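Long-range contacts in putative mandelate racemase/muconate lactonizing enzyme (Bordetella bronchiseptica, PDB 3DDM), which is of unknown function but belongs to the mandelate racemase/muconate lactonizing enzyme family, whose members pair an enolase-like N-terminal domain with a TIM-barrel domain: residues I147-S152 and G358-G363; S152-E157 and F174-G179; R276-D281 and A301-C306. The protein carries 1 engineered substitution. All coordinates share one frame; numbering follows the deposited sequence.

Contact 1. Residues I147-S152 and G358-G363; sequences IGVYAS and GRITLG
Peptide groups of Ile147 and Ile360 are the flat units that meet here, with aliphatic side chains on one face of the pairing and Arg359 beside Gly148 on the other. Ile147 N donates to Ile360 O over 2.9 Å, and Ile360 N returns a bond of the same length to Ile147 O. A third bond, from Val149 N to Gly358 O, is longer at 3.3 Å.

This reciprocal pair identifies a short antiparallel addition to the barrel sheet. Strand 359-361 runs along the start of strand 146-154, which also pairs in parallel with strands 334-338 and 174-177 of the TIM barrel. The N-to-C directions of strands 147-152 and 359-361 differ by 133° and their axes approach to 4.8 Å, so the strands diverge after only two bridged residue pairs.

On the aliphatic face, Ile147 CG1 meets Ile360 CG1 at 3.5 Å. Each CG1 sits between its own backbone N and carbonyl carbon (chi1 68° and 66°), which turns both branches into the seam. Val149 CG1 reaches Ile360 CD1 at 4.0 Å, the two side chains crossing near a right angle, while Ala320 and Ala324 of helix 313-325 back Ile147. On the other face, Arg359 CG passes Gly148 CA at 4.1 Å.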
loop_
_atom_site.group_PDB
_atom_site.type_symbol
_atom_site.label_atom_id
_atom_site.label_comp_id
_atom_site.label_asym_id
_atom_site.label_seq_id
_atom_site.Cartn_x
_atom_site.Cartn_y
_atom_site.Cartn_z
ATOM N N ILE A 147 -15.249 -6.639 -30.311
ATOM C CA ILE A 147 -15.672 -6.892 -28.942
ATOM C C ILE A 147 -16.867 -6.035 -28.524
ATOM O O ILE A 147 -17.151 -5.007 -29.128
ATOM C CB ILE A 147 -14.511 -6.645 -27.941
ATOM C CG1 ILE A 147 -14.172 -5.157 -27.890
ATOM C CG2 ILE A 147 -13.277 -7.446 -28.342
ATOM C CD1 ILE A 147 -12.969 -4.837 -27.014
ATOM N N GLY A 148 -17.570 -6.476 -27.488
ATOM C CA GLY A 148 -18.703 -5.721 -26.987
ATOM C C GLY A 148 -18.274 -4.798 -25.848
ATOM O O GLY A 148 -17.208 -4.996 -25.248
ATOM N N VAL A 149 -19.084 -3.784 -25.560
ATOM C CA VAL A 149 -18.782 -2.845 -24.483
ATOM C C VAL A 149 -20.048 -2.498 -23.707
ATOM O O VAL A 149 -21.165 -2.831 -24.132
ATOM C CB VAL A 149 -18.181 -1.520 -25.013
ATOM C CG1 VAL A 149 -16.976 -1.798 -25.864
ATOM C CG2 VAL A 149 -19.220 -0.748 -25.803
ATOM N N TYR A 150 -19.869 -1.847 -22.559
ATOM C CA TYR A 150 -20.998 -1.414 -21.744
ATOM C C TYR A 150 -20.661 -0.092 -21.067
ATOM O O TYR A 150 -19.506 0.180 -20.752
ATOM C CB TYR A 150 -21.400 -2.489 -20.706
ATOM C CG TYR A 150 -20.460 -2.736 -19.528
ATOM C CD1 TYR A 150 -19.450 -3.709 -19.594
ATOM C CD2 TYR A 150 -20.601 -2.012 -18.333
ATOM C CE1 TYR A 150 -18.606 -3.955 -18.497
ATOM C CE2 TYR A 150 -19.768 -2.246 -17.238
ATOM C CZ TYR A 150 -18.774 -3.218 -17.323
ATOM O OH TYR A 150 -17.955 -3.448 -16.233
ATOM N N ALA A 151 -21.668 0.752 -20.896
ATOM C CA ALA A 151 -21.480 2.037 -20.242
ATOM C C ALA A 151 -21.323 1.662 -18.779
ATOM O O ALA A 151 -22.223 1.066 -18.178
ATOM C CB ALA A 151 -22.707 2.926 -20.449
ATOM N N SER A 152 -20.177 2.001 -18.208
ATOM C CA SER A 152 -19.898 1.638 -16.831
ATOM C C SER A 152 -19.886 2.799 -15.862
ATOM O O SER A 152 -19.364 3.863 -16.168
ATOM C CB SER A 152 -18.551 0.910 -16.765
ATOM O OG SER A 152 -18.245 0.514 -15.446
ATOM N N GLY A 358 -23.309 -1.139 -30.129
ATOM C CA GLY A 358 -22.686 -1.597 -28.904
ATOM C C GLY A 358 -21.392 -2.382 -29.046
ATOM O O GLY A 358 -20.984 -3.056 -28.095
ATOM N N ARG A 359 -20.741 -2.309 -30.201
ATOM C CA ARG A 359 -19.488 -3.044 -30.388
ATOM C C ARG A 359 -18.397 -2.230 -31.054
ATOM O O ARG A 359 -18.664 -1.297 -31.797
ATOM C CB ARG A 359 -19.716 -4.311 -31.209
ATOM C CG ARG A 359 -20.688 -5.284 -30.580
ATOM C CD ARG A 359 -20.852 -6.506 -31.442
ATOM N NE ARG A 359 -21.969 -7.332 -31.002
ATOM C CZ ARG A 359 -22.419 -8.393 -31.669
ATOM N NH1 ARG A 359 -23.448 -9.096 -31.200
ATOM N NH2 ARG A 359 -21.837 -8.751 -32.811
ATOM N N ILE A 360 -17.156 -2.587 -30.776
ATOM C CA ILE A 360 -16.036 -1.890 -31.372
ATOM C C ILE A 360 -15.084 -2.922 -31.965
ATOM O O ILE A 360 -15.150 -4.104 -31.623
ATOM C CB ILE A 360 -15.277 -1.035 -30.323
ATOM C CG1 ILE A 360 -14.621 -1.942 -29.277
ATOM C CG2 ILE A 360 -16.242 -0.063 -29.646
ATOM C CD1 ILE A 360 -13.778 -1.205 -28.254
ATOM N N THR A 361 -14.230 -2.476 -32.879
ATOM C CA THR A 361 -13.239 -3.343 -33.491
ATOM C C THR A 361 -11.890 -2.648 -33.379
ATOM O O THR A 361 -11.763 -1.444 -33.629
ATOM C CB THR A 361 -13.560 -3.635 -34.957
ATOM O OG1 THR A 361 -13.786 -2.407 -35.647
ATOM C CG2 THR A 361 -14.800 -4.501 -35.063
ATOM N N LEU A 362 -10.886 -3.418 -32.982
ATOM C CA LEU A 362 -9.543 -2.903 -32.780
ATOM C C LEU A 362 -8.714 -2.648 -34.040
ATOM O O LEU A 362 -7.748 -1.873 -34.005
ATOM C CB LEU A 362 -8.793 -3.851 -31.839
ATOM C CG LEU A 362 -9.536 -4.090 -30.521
ATOM C CD1 LEU A 362 -8.688 -4.954 -29.612
ATOM C CD2 LEU A 362 -9.852 -2.744 -29.847
ATOM N N GLY A 363 -9.078 -3.286 -35.148
ATOM C CA GLY A 363 -8.318 -3.094 -36.370
ATOM C C GLY A 363 -6.980 -3.808 -36.315
ATOM O O GLY A 363 -6.703 -4.551 -35.370
#

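Contact 2. Residues S152-E157 and F174-G179; sequences SGINPE and FKLKVG
Backbone bonds set Ile154 in parallel register with Leu176, through the flanking Lys175 and Lys177. Ile154 N donates to Lys175 O at 3.2 Å in a nearly straight bond (N-H...O 173°), and Lys177 N answers to Ile154 O, also at 3.2 Å. A weak bond from Gly153 N converges on the same Lys175 O. The pairing joins the two strands of a beta-alpha-beta unit, 146-154 and 174-177, which helix 159-169 connects.

Apolar contact gathers at the end of Ile154. Its CD1 lies 3.7 Å from Phe174 CB and 3.9 Å from Leu176 CD1, on the side where Val162 and Val163 of helix 159-169 cover the isoleucine.

The lysines supply the aliphatic-to-polar contacts. Lys175 CE lies beside Ser152 OG, but the amine makes no hydrogen bond to that hydroxyl. Lys177, bent at chi2 and chi3, lays CE over Gly153 CA at 3.9 Å.

Salt bridges run from Lys175 NZ to Glu231 OE1 and from Lys177 NZ to Asp205 OD2; hydrogen bonds join the same amines to Tyr150 OH and Asn207 OD1 respectively. The contact thus probably helps hold two amines near carboxylates of strands 202-205 and 229-231, in a Lys-X-Lys pattern like that of mandelate racemase relatives.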
loop_
_atom_site.group_PDB
_atom_site.type_symbol
_atom_site.label_atom_id
_atom_site.label_comp_id
_atom_site.label_asym_id
_atom_site.label_seq_id
_atom_site.Cartn_x
_atom_site.Cartn_y
_atom_site.Cartn_z
ATOM N N SER A 152 -20.177 2.001 -18.208
ATOM C CA SER A 152 -19.898 1.638 -16.831
ATOM C C SER A 152 -19.886 2.799 -15.862
ATOM O O SER A 152 -19.364 3.863 -16.168
ATOM C CB SER A 152 -18.551 0.910 -16.765
ATOM O OG SER A 152 -18.245 0.514 -15.446
ATOM N N GLY A 153 -20.477 2.585 -14.692
ATOM C CA GLY A 153 -20.475 3.602 -13.656
ATOM C C GLY A 153 -21.430 4.770 -13.740
ATOM O O GLY A 153 -21.037 5.906 -13.485
ATOM N N ILE A 154 -22.679 4.490 -14.088
ATOM C CA ILE A 154 -23.726 5.499 -14.178
ATOM C C ILE A 154 -24.133 5.890 -12.754
ATOM O O ILE A 154 -24.533 5.033 -11.965
ATOM C CB ILE A 154 -24.948 4.915 -14.902
ATOM C CG1 ILE A 154 -24.569 4.609 -16.351
ATOM C CG2 ILE A 154 -26.136 5.855 -14.789
ATOM C CD1 ILE A 154 -25.448 3.576 -16.998
ATOM N N ASN A 155 -24.036 7.174 -12.427
ATOM C CA ASN A 155 -24.389 7.637 -11.090
ATOM C C ASN A 155 -25.870 7.467 -10.768
ATOM O O ASN A 155 -26.724 7.554 -11.650
ATOM C CB ASN A 155 -23.963 9.093 -10.896
ATOM C CG ASN A 155 -22.511 9.220 -10.443
ATOM O OD1 ASN A 155 -21.579 9.034 -11.231
ATOM N ND2 ASN A 155 -22.315 9.528 -9.160
ATOM N N PRO A 156 -26.186 7.232 -9.483
ATOM C CA PRO A 156 -27.515 7.017 -8.904
ATOM C C PRO A 156 -28.511 8.167 -8.905
ATOM O O PRO A 156 -29.713 7.937 -8.728
ATOM C CB PRO A 156 -27.190 6.565 -7.484
ATOM C CG PRO A 156 -26.000 7.394 -7.169
ATOM C CD PRO A 156 -25.165 7.227 -8.417
ATOM N N GLU A 157 -28.027 9.392 -9.090
ATOM C CA GLU A 157 -28.914 10.554 -9.088
ATOM C C GLU A 157 -30.005 10.471 -10.157
ATOM O O GLU A 157 -31.196 10.503 -9.839
ATOM C CB GLU A 157 -28.110 11.842 -9.266
ATOM C CG GLU A 157 -27.189 12.195 -8.088
ATOM C CD GLU A 157 -26.052 11.195 -7.894
ATOM O OE1 GLU A 157 -25.405 10.829 -8.900
ATOM O OE2 GLU A 157 -25.796 10.788 -6.737
ATOM N N PHE A 174 -25.420 -1.530 -19.887
ATOM C CA PHE A 174 -25.150 -0.525 -18.860
ATOM C C PHE A 174 -24.930 -1.093 -17.457
ATOM O O PHE A 174 -25.470 -2.146 -17.112
ATOM C CB PHE A 174 -26.320 0.468 -18.823
ATOM C CG PHE A 174 -26.742 0.947 -20.185
ATOM C CD1 PHE A 174 -26.199 2.108 -20.732
ATOM C CD2 PHE A 174 -27.608 0.183 -20.963
ATOM C CE1 PHE A 174 -26.508 2.498 -22.040
ATOM C CE2 PHE A 174 -27.918 0.561 -22.271
ATOM C CZ PHE A 174 -27.368 1.718 -22.813
ATOM N N LYS A 175 -24.119 -0.389 -16.664
ATOM C CA LYS A 175 -23.850 -0.776 -15.286
ATOM C C LYS A 175 -24.140 0.407 -14.368
ATOM O O LYS A 175 -23.602 1.496 -14.563
ATOM C CB LYS A 175 -22.397 -1.228 -15.095
ATOM C CG LYS A 175 -22.124 -1.783 -13.684
ATOM C CD LYS A 175 -20.784 -2.516 -13.559
ATOM C CE LYS A 175 -19.603 -1.575 -13.635
ATOM N NZ LYS A 175 -18.303 -2.295 -13.577
ATOM N N LEU A 176 -24.999 0.174 -13.377
ATOM C CA LEU A 176 -25.399 1.184 -12.400
ATOM C C LEU A 176 -24.611 1.096 -11.096
ATOM O O LEU A 176 -24.187 0.016 -10.685
ATOM C CB LEU A 176 -26.882 1.026 -12.060
ATOM C CG LEU A 176 -27.970 1.564 -12.991
ATOM C CD1 LEU A 176 -27.554 1.446 -14.458
ATOM C CD2 LEU A 176 -29.256 0.798 -12.715
ATOM N N LYS A 177 -24.431 2.244 -10.450
ATOM C CA LYS A 177 -23.735 2.312 -9.172
ATOM C C LYS A 177 -24.821 2.215 -8.110
ATOM O O LYS A 177 -25.848 2.879 -8.204
ATOM C CB LYS A 177 -23.010 3.657 -8.996
ATOM C CG LYS A 177 -21.986 4.026 -10.066
ATOM C CD LYS A 177 -20.548 3.822 -9.603
ATOM C CE LYS A 177 -20.010 2.443 -10.002
ATOM N NZ LYS A 177 -18.589 2.221 -9.563
ATOM N N VAL A 178 -24.600 1.382 -7.105
ATOM C CA VAL A 178 -25.554 1.228 -6.019
ATOM C C VAL A 178 -24.756 1.143 -4.731
ATOM O O VAL A 178 -23.527 1.092 -4.766
ATOM C CB VAL A 178 -26.387 -0.056 -6.180
ATOM C CG1 VAL A 178 -27.172 0.000 -7.470
ATOM C CG2 VAL A 178 -25.478 -1.274 -6.172
ATOM N N GLY A 179 -25.443 1.139 -3.596
ATOM C CA GLY A 179 -24.739 1.031 -2.333
ATOM C C GLY A 179 -24.935 2.197 -1.393
ATOM O O GLY A 179 -24.640 2.091 -0.205
#

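Contact 3. Residues R276-D281 and A301-C306; sequences RVMQPD and AGLRYC
Bends at chi2 (123°) and chi3 (-59°) fold the Met278 chain back so that its CE reaches Leu303 CD1 at 3.5 Å, the two side chains crossing at a slant. Val277 takes another course: with CG1 opposite the backbone N (chi1 -179°), that methyl reaches Cys306 CB at 3.9 Å, and CG2 runs beside the aliphatic part of Arg304.

Between these side chains the backbones pair in parallel. Arg304 N donates to Arg276 O at 3.0 Å, Arg304 O accepts from Met278 N at 2.9 Å, and a weak bond at 3.4 Å from Cys306 N to Met278 O follows. These bonds join consecutive barrel strands of a beta-alpha-beta unit, 275-278 and 304-309, linked through helix 287-300. That helix ends in a Schellman motif with Gly302, at positive phi, as its C-prime residue, just before the chain enters the second strand.

The bridges sort the side chains onto two sides of the sheet. Met278 and Tyr305 face the helices: Val298 packs on the methionine and Ala295 on the tyrosine, and Pro280 CG meets Tyr305 CE1 at 3.8 Å. On the other side, Trp229 touches Val277, Arg304 and Cys306. The guanidinium of Arg304 hydrogen-bonds Pro332 O through NH2. Gln279 CG passes Cys306 O at 3.2 Å, while its NE2 donates to Glu231, the partner of Lys175 NZ.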
loop_
_atom_site.group_PDB
_atom_site.type_symbol
_atom_site.label_atom_id
_atom_site.label_comp_id
_atom_site.label_asym_id
_atom_site.label_seq_id
_atom_site.Cartn_x
_atom_site.Cartn_y
_atom_site.Cartn_z
ATOM N N ARG A 276 -18.753 -15.424 -10.559
ATOM C CA ARG A 276 -18.911 -16.089 -11.852
ATOM C C ARG A 276 -18.442 -15.190 -12.991
ATOM O O ARG A 276 -18.326 -15.619 -14.138
ATOM C CB ARG A 276 -20.360 -16.526 -12.061
ATOM C CG ARG A 276 -20.713 -17.738 -11.231
ATOM C CD ARG A 276 -22.073 -18.282 -11.579
ATOM N NE ARG A 276 -22.024 -19.735 -11.678
ATOM C CZ ARG A 276 -21.473 -20.395 -12.692
ATOM N NH1 ARG A 276 -20.930 -19.727 -13.704
ATOM N NH2 ARG A 276 -21.446 -21.722 -12.685
ATOM N N VAL A 277 -18.164 -13.940 -12.649
ATOM C CA VAL A 277 -17.667 -12.960 -13.597
ATOM C C VAL A 277 -16.392 -12.396 -12.968
ATOM O O VAL A 277 -16.450 -11.633 -12.000
ATOM C CB VAL A 277 -18.701 -11.829 -13.817
ATOM C CG1 VAL A 277 -18.173 -10.815 -14.826
ATOM C CG2 VAL A 277 -20.015 -12.425 -14.292
ATOM N N MET A 278 -15.242 -12.812 -13.489
ATOM C CA MET A 278 -13.976 -12.330 -12.964
ATOM C C MET A 278 -13.527 -11.150 -13.806
ATOM O O MET A 278 -13.550 -11.210 -15.029
ATOM C CB MET A 278 -12.933 -13.448 -12.947
ATOM C CG MET A 278 -12.668 -13.982 -11.526
ATOM S SD MET A 278 -12.943 -15.767 -11.319
ATOM C CE MET A 278 -14.684 -15.861 -11.796
ATOM N N GLN A 279 -13.124 -10.078 -13.125
ATOM C CA GLN A 279 -12.742 -8.826 -13.762
ATOM C C GLN A 279 -11.353 -8.292 -13.412
ATOM O O GLN A 279 -11.224 -7.247 -12.773
ATOM C CB GLN A 279 -13.784 -7.763 -13.401
ATOM C CG GLN A 279 -15.227 -8.236 -13.531
ATOM C CD GLN A 279 -16.206 -7.336 -12.784
ATOM O OE1 GLN A 279 -16.141 -7.214 -11.559
ATOM N NE2 GLN A 279 -17.117 -6.699 -13.521
ATOM N N PRO A 280 -10.293 -9.000 -13.813
ATOM C CA PRO A 280 -8.976 -8.454 -13.470
ATOM C C PRO A 280 -8.674 -7.152 -14.239
ATOM O O PRO A 280 -8.912 -7.063 -15.454
ATOM C CB PRO A 280 -8.024 -9.592 -13.836
ATOM C CG PRO A 280 -8.773 -10.354 -14.915
ATOM C CD PRO A 280 -10.184 -10.354 -14.386
ATOM N N ASP A 281 -8.166 -6.146 -13.522
ATOM C CA ASP A 281 -7.817 -4.849 -14.113
ATOM C C ASP A 281 -6.348 -4.921 -14.528
ATOM O O ASP A 281 -5.453 -4.682 -13.718
ATOM C CB ASP A 281 -8.011 -3.733 -13.084
ATOM C CG ASP A 281 -7.947 -2.358 -13.700
ATOM O OD1 ASP A 281 -7.142 -2.160 -14.632
ATOM O OD2 ASP A 281 -8.697 -1.468 -13.244
ATOM N N ALA A 301 -12.720 -22.260 -17.437
ATOM C CA ALA A 301 -13.428 -22.809 -16.288
ATOM C C ALA A 301 -14.934 -22.608 -16.379
ATOM O O ALA A 301 -15.655 -22.852 -15.409
ATOM C CB ALA A 301 -12.899 -22.187 -15.011
ATOM N N GLY A 302 -15.412 -22.149 -17.533
ATOM C CA GLY A 302 -16.838 -21.938 -17.694
ATOM C C GLY A 302 -17.383 -20.678 -17.051
ATOM O O GLY A 302 -18.580 -20.577 -16.795
ATOM N N LEU A 303 -16.517 -19.704 -16.794
ATOM C CA LEU A 303 -16.946 -18.450 -16.189
ATOM C C LEU A 303 -16.725 -17.284 -17.160
ATOM O O LEU A 303 -16.006 -17.430 -18.151
ATOM C CB LEU A 303 -16.169 -18.228 -14.899
ATOM C CG LEU A 303 -16.272 -19.397 -13.913
ATOM C CD1 LEU A 303 -15.338 -19.161 -12.739
ATOM C CD2 LEU A 303 -17.718 -19.547 -13.440
ATOM N N ARG A 304 -17.346 -16.137 -16.886
ATOM C CA ARG A 304 -17.202 -14.961 -17.751
ATOM C C ARG A 304 -16.026 -14.074 -17.366
ATOM O O ARG A 304 -15.758 -13.859 -16.182
ATOM C CB ARG A 304 -18.440 -14.061 -17.703
ATOM C CG ARG A 304 -19.740 -14.677 -18.122
ATOM C CD ARG A 304 -20.835 -13.624 -18.122
ATOM N NE ARG A 304 -20.608 -12.603 -19.140
ATOM C CZ ARG A 304 -21.451 -11.603 -19.396
ATOM N NH1 ARG A 304 -22.577 -11.489 -18.700
ATOM N NH2 ARG A 304 -21.179 -10.730 -20.360
ATOM N N TYR A 305 -15.343 -13.552 -18.376
ATOM C CA TYR A 305 -14.241 -12.629 -18.173
ATOM C C TYR A 305 -14.692 -11.298 -18.773
ATOM O O TYR A 305 -14.716 -11.130 -19.993
ATOM C CB TYR A 305 -12.980 -13.113 -18.878
ATOM C CG TYR A 305 -11.973 -12.010 -19.102
ATOM C CD1 TYR A 305 -11.511 -11.235 -18.035
ATOM C CD2 TYR A 305 -11.482 -11.736 -20.380
ATOM C CE1 TYR A 305 -10.577 -10.211 -18.233
ATOM C CE2 TYR A 305 -10.545 -10.713 -20.592
ATOM C CZ TYR A 305 -10.095 -9.956 -19.512
ATOM O OH TYR A 305 -9.146 -8.968 -19.703
ATOM N N CYS A 306 -15.072 -10.358 -17.915
ATOM C CA CYS A 306 -15.530 -9.051 -18.372
ATOM C C CYS A 306 -14.723 -7.932 -17.748
ATOM O O CYS A 306 -15.040 -7.460 -16.656
ATOM C CB CYS A 306 -17.005 -8.857 -18.030
ATOM S SG CYS A 306 -18.092 -10.008 -18.880
#

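All three contacts belong to one curled sheet, the wall of the TIM barrel. Contacts 1 and 2 share strand 146-154 and Ser152; their centres are about 19 Å apart, yet Ala151 O lies 2.8 Å from Lys175 N, a probable hydrogen bond. Contact 3 lies elsewhere round the wall, its centre about 17 Å from that of contact 1 and about 20 Å from that of contact 2, touching neither. Along the chain, contacts 2 and 3 follow in series, each closing a local beta-alpha-beta step, whereas contact 1 spans both. Contacts 2 and 3 are two of the parallel steps of the barrel, while contact 1 adds a late antiparallel strand to the first.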